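Local coordinates for protein nucleoside kinase (Methanococcus jannaschii, PDB 2C4E) that phosphorylates a wide range of nucleosides to nucleoside monophosphates with ATP as preferred donor, most actively inosine, guanosine and cytidine, at residues Asn155-Asp160 and His179-Phe184. Sequence-based numbering, arbitrary orientation.
Sequences NLVSFD and HTNFLF
Phe-159 and Leu-183 extend side by side from neighbouring parallel strands, 156-159 and 182-186, the local axes of 156-159 and 182-184 differing in direction by 7°; helix 170-178 connects them in a beta-alpha-beta crossover of the ribokinase fold. On this face Phe-159 CD2 lies 3.7 Å from Leu-183 CD1, and Thr-180 comes in at about a right angle, its OG1 3.6 Å from Phe-159 CB while bonding to Ile-176 O. The other face, toward helix 245-258, carries Leu-156, Ser-158, Phe-182 and Phe-184. There Leu-156 CD1 meets Phe-182 CE1 at 4.1 Å, the two side chains crossing obliquely. With OG anti to the backbone N (chi1 170°), the Ser-158 hydroxyl reaches the Phe-184 ring edge near its plane, 3.2 Å from CE1, and also bonds His-135 ND1. Just past the end of strand 156-159, Asp-160 lies beside Phe-184. Its carboxylate is gripped twice, by a salt bridge from OD2 to Arg-250, the inferred transition-state stabiliser, and by Gly-162 N at OD1. Cut back to an alanine, this position would probably lose both grips, leaving the Arg-250 guanidinium without its carboxylate mate and Gly-162 N-H without this acceptor. Backbone bonds fix the register: Phe-159 N donates to Phe-182 O and Phe-184 N to Phe-159 O, while Val-157 O accepts both Asn-181 N, at 2.8 Å and 20° off the carbonyl plane, and Phe-182 N, at 3.0 Å and in that plane.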
loop_
_atom_site.group_PDB
_atom_site.type_symbol
_atom_site.label_atom_id
_atom_site.label_comp_id
_atom_site.label_asym_id
_atom_site.label_seq_id
_atom_site.Cartn_x
_atom_site.Cartn_y
_atom_site.Cartn_z
ATOM N N ASN A 155 -18.985 -2.102 33.655
ATOM C CA ASN A 155 -17.893 -1.171 33.379
ATOM C C ASN A 155 -18.456 0.107 32.799
ATOM O O ASN A 155 -19.496 0.089 32.139
ATOM C CB ASN A 155 -16.929 -1.763 32.346
ATOM C CG ASN A 155 -16.823 -3.244 32.465
ATOM O OD1 ASN A 155 -17.614 -3.990 31.872
ATOM N ND2 ASN A 155 -15.880 -3.695 33.291
ATOM N N LEU A 156 -17.763 1.221 32.984
ATOM C CA LEU A 156 -18.142 2.422 32.254
ATOM C C LEU A 156 -17.788 2.203 30.792
ATOM O O LEU A 156 -16.724 1.678 30.496
ATOM C CB LEU A 156 -17.401 3.628 32.787
ATOM C CG LEU A 156 -17.906 4.038 34.173
ATOM C CD1 LEU A 156 -16.988 5.104 34.736
ATOM C CD2 LEU A 156 -19.357 4.555 34.118
ATOM N N VAL A 157 -18.694 2.565 29.898
ATOM C CA VAL A 157 -18.461 2.432 28.480
ATOM C C VAL A 157 -18.143 3.782 27.879
ATOM O O VAL A 157 -18.886 4.736 28.059
ATOM C CB VAL A 157 -19.684 1.831 27.787
ATOM C CG1 VAL A 157 -19.518 1.866 26.287
ATOM C CG2 VAL A 157 -19.925 0.399 28.321
ATOM N N SER A 158 -17.032 3.836 27.154
ATOM C CA SER A 158 -16.639 4.997 26.367
ATOM C C SER A 158 -16.686 4.575 24.898
ATOM O O SER A 158 -16.281 3.471 24.557
ATOM C CB SER A 158 -15.237 5.461 26.779
ATOM O OG SER A 158 -14.726 6.449 25.892
ATOM N N PHE A 159 -17.187 5.451 24.032
ATOM C CA PHE A 159 -17.428 5.107 22.625
ATOM C C PHE A 159 -17.200 6.319 21.750
ATOM O O PHE A 159 -17.634 7.415 22.066
ATOM C CB PHE A 159 -18.878 4.618 22.451
ATOM C CG PHE A 159 -19.280 4.355 21.042
ATOM C CD1 PHE A 159 -18.569 3.456 20.269
ATOM C CD2 PHE A 159 -20.386 4.993 20.488
ATOM C CE1 PHE A 159 -18.952 3.197 18.947
ATOM C CE2 PHE A 159 -20.760 4.748 19.156
ATOM C CZ PHE A 159 -20.042 3.850 18.403
ATOM N N ASP A 160 -16.531 6.114 20.634
ATOM C CA ASP A 160 -16.511 7.131 19.601
ATOM C C ASP A 160 -16.702 6.407 18.283
ATOM O O ASP A 160 -15.850 5.631 17.917
ATOM C CB ASP A 160 -15.190 7.883 19.595
ATOM C CG ASP A 160 -15.175 9.061 18.608
ATOM O OD1 ASP A 160 -15.909 9.100 17.575
ATOM O OD2 ASP A 160 -14.440 10.030 18.795
ATOM N N HIS A 179 -26.130 2.428 25.404
ATOM C CA HIS A 179 -25.188 1.650 26.235
ATOM C C HIS A 179 -23.832 2.326 26.356
ATOM O O HIS A 179 -22.802 1.662 26.516
ATOM C CB HIS A 179 -25.032 0.268 25.643
ATOM C CG HIS A 179 -26.312 -0.494 25.585
ATOM N ND1 HIS A 179 -26.674 -1.430 26.530
ATOM C CD2 HIS A 179 -27.338 -0.431 24.705
ATOM C CE1 HIS A 179 -27.867 -1.913 26.225
ATOM N NE2 HIS A 179 -28.286 -1.331 25.116
ATOM N N THR A 180 -23.837 3.659 26.288
ATOM C CA THR A 180 -22.612 4.444 26.382
ATOM C C THR A 180 -22.690 5.408 27.559
ATOM O O THR A 180 -23.710 6.042 27.758
ATOM C CB THR A 180 -22.393 5.257 25.096
ATOM O OG1 THR A 180 -22.134 4.376 24.002
ATOM C CG2 THR A 180 -21.110 6.059 25.195
ATOM N N ASN A 181 -21.616 5.487 28.337
ATOM C CA ASN A 181 -21.470 6.502 29.387
ATOM C C ASN A 181 -20.773 7.767 28.879
ATOM O O ASN A 181 -21.284 8.854 29.096
ATOM C CB ASN A 181 -20.738 5.944 30.609
ATOM C CG ASN A 181 -21.514 4.841 31.274
ATOM O OD1 ASN A 181 -22.472 5.081 32.076
ATOM N ND2 ASN A 181 -21.170 3.625 30.929
ATOM N N PHE A 182 -19.630 7.628 28.209
ATOM C CA PHE A 182 -18.913 8.761 27.623
ATOM C C PHE A 182 -18.954 8.599 26.125
ATOM O O PHE A 182 -18.439 7.613 25.598
ATOM C CB PHE A 182 -17.427 8.807 27.997
ATOM C CG PHE A 182 -17.126 8.702 29.469
ATOM C CD1 PHE A 182 -16.835 7.465 30.030
ATOM C CD2 PHE A 182 -17.072 9.819 30.269
ATOM C CE1 PHE A 182 -16.524 7.355 31.378
ATOM C CE2 PHE A 182 -16.744 9.718 31.636
ATOM C CZ PHE A 182 -16.480 8.490 32.175
ATOM N N LEU A 183 -19.571 9.556 25.439
ATOM C CA LEU A 183 -19.672 9.560 23.994
ATOM C C LEU A 183 -18.808 10.685 23.446
ATOM O O LEU A 183 -19.026 11.862 23.758
ATOM C CB LEU A 183 -21.125 9.748 23.582
ATOM C CG LEU A 183 -21.436 9.855 22.089
ATOM C CD1 LEU A 183 -21.036 8.534 21.412
ATOM C CD2 LEU A 183 -22.909 10.143 21.935
ATOM N N PHE A 184 -17.818 10.308 22.657
ATOM C CA PHE A 184 -16.931 11.244 21.994
ATOM C C PHE A 184 -17.267 11.302 20.505
ATOM O O PHE A 184 -17.430 10.269 19.863
ATOM C CB PHE A 184 -15.475 10.783 22.113
ATOM C CG PHE A 184 -14.909 10.783 23.512
ATOM C CD1 PHE A 184 -15.005 9.642 24.324
ATOM C CD2 PHE A 184 -14.203 11.870 23.995
ATOM C CE1 PHE A 184 -14.448 9.624 25.601
ATOM C CE2 PHE A 184 -13.655 11.849 25.261
ATOM C CZ PHE A 184 -13.771 10.732 26.061
#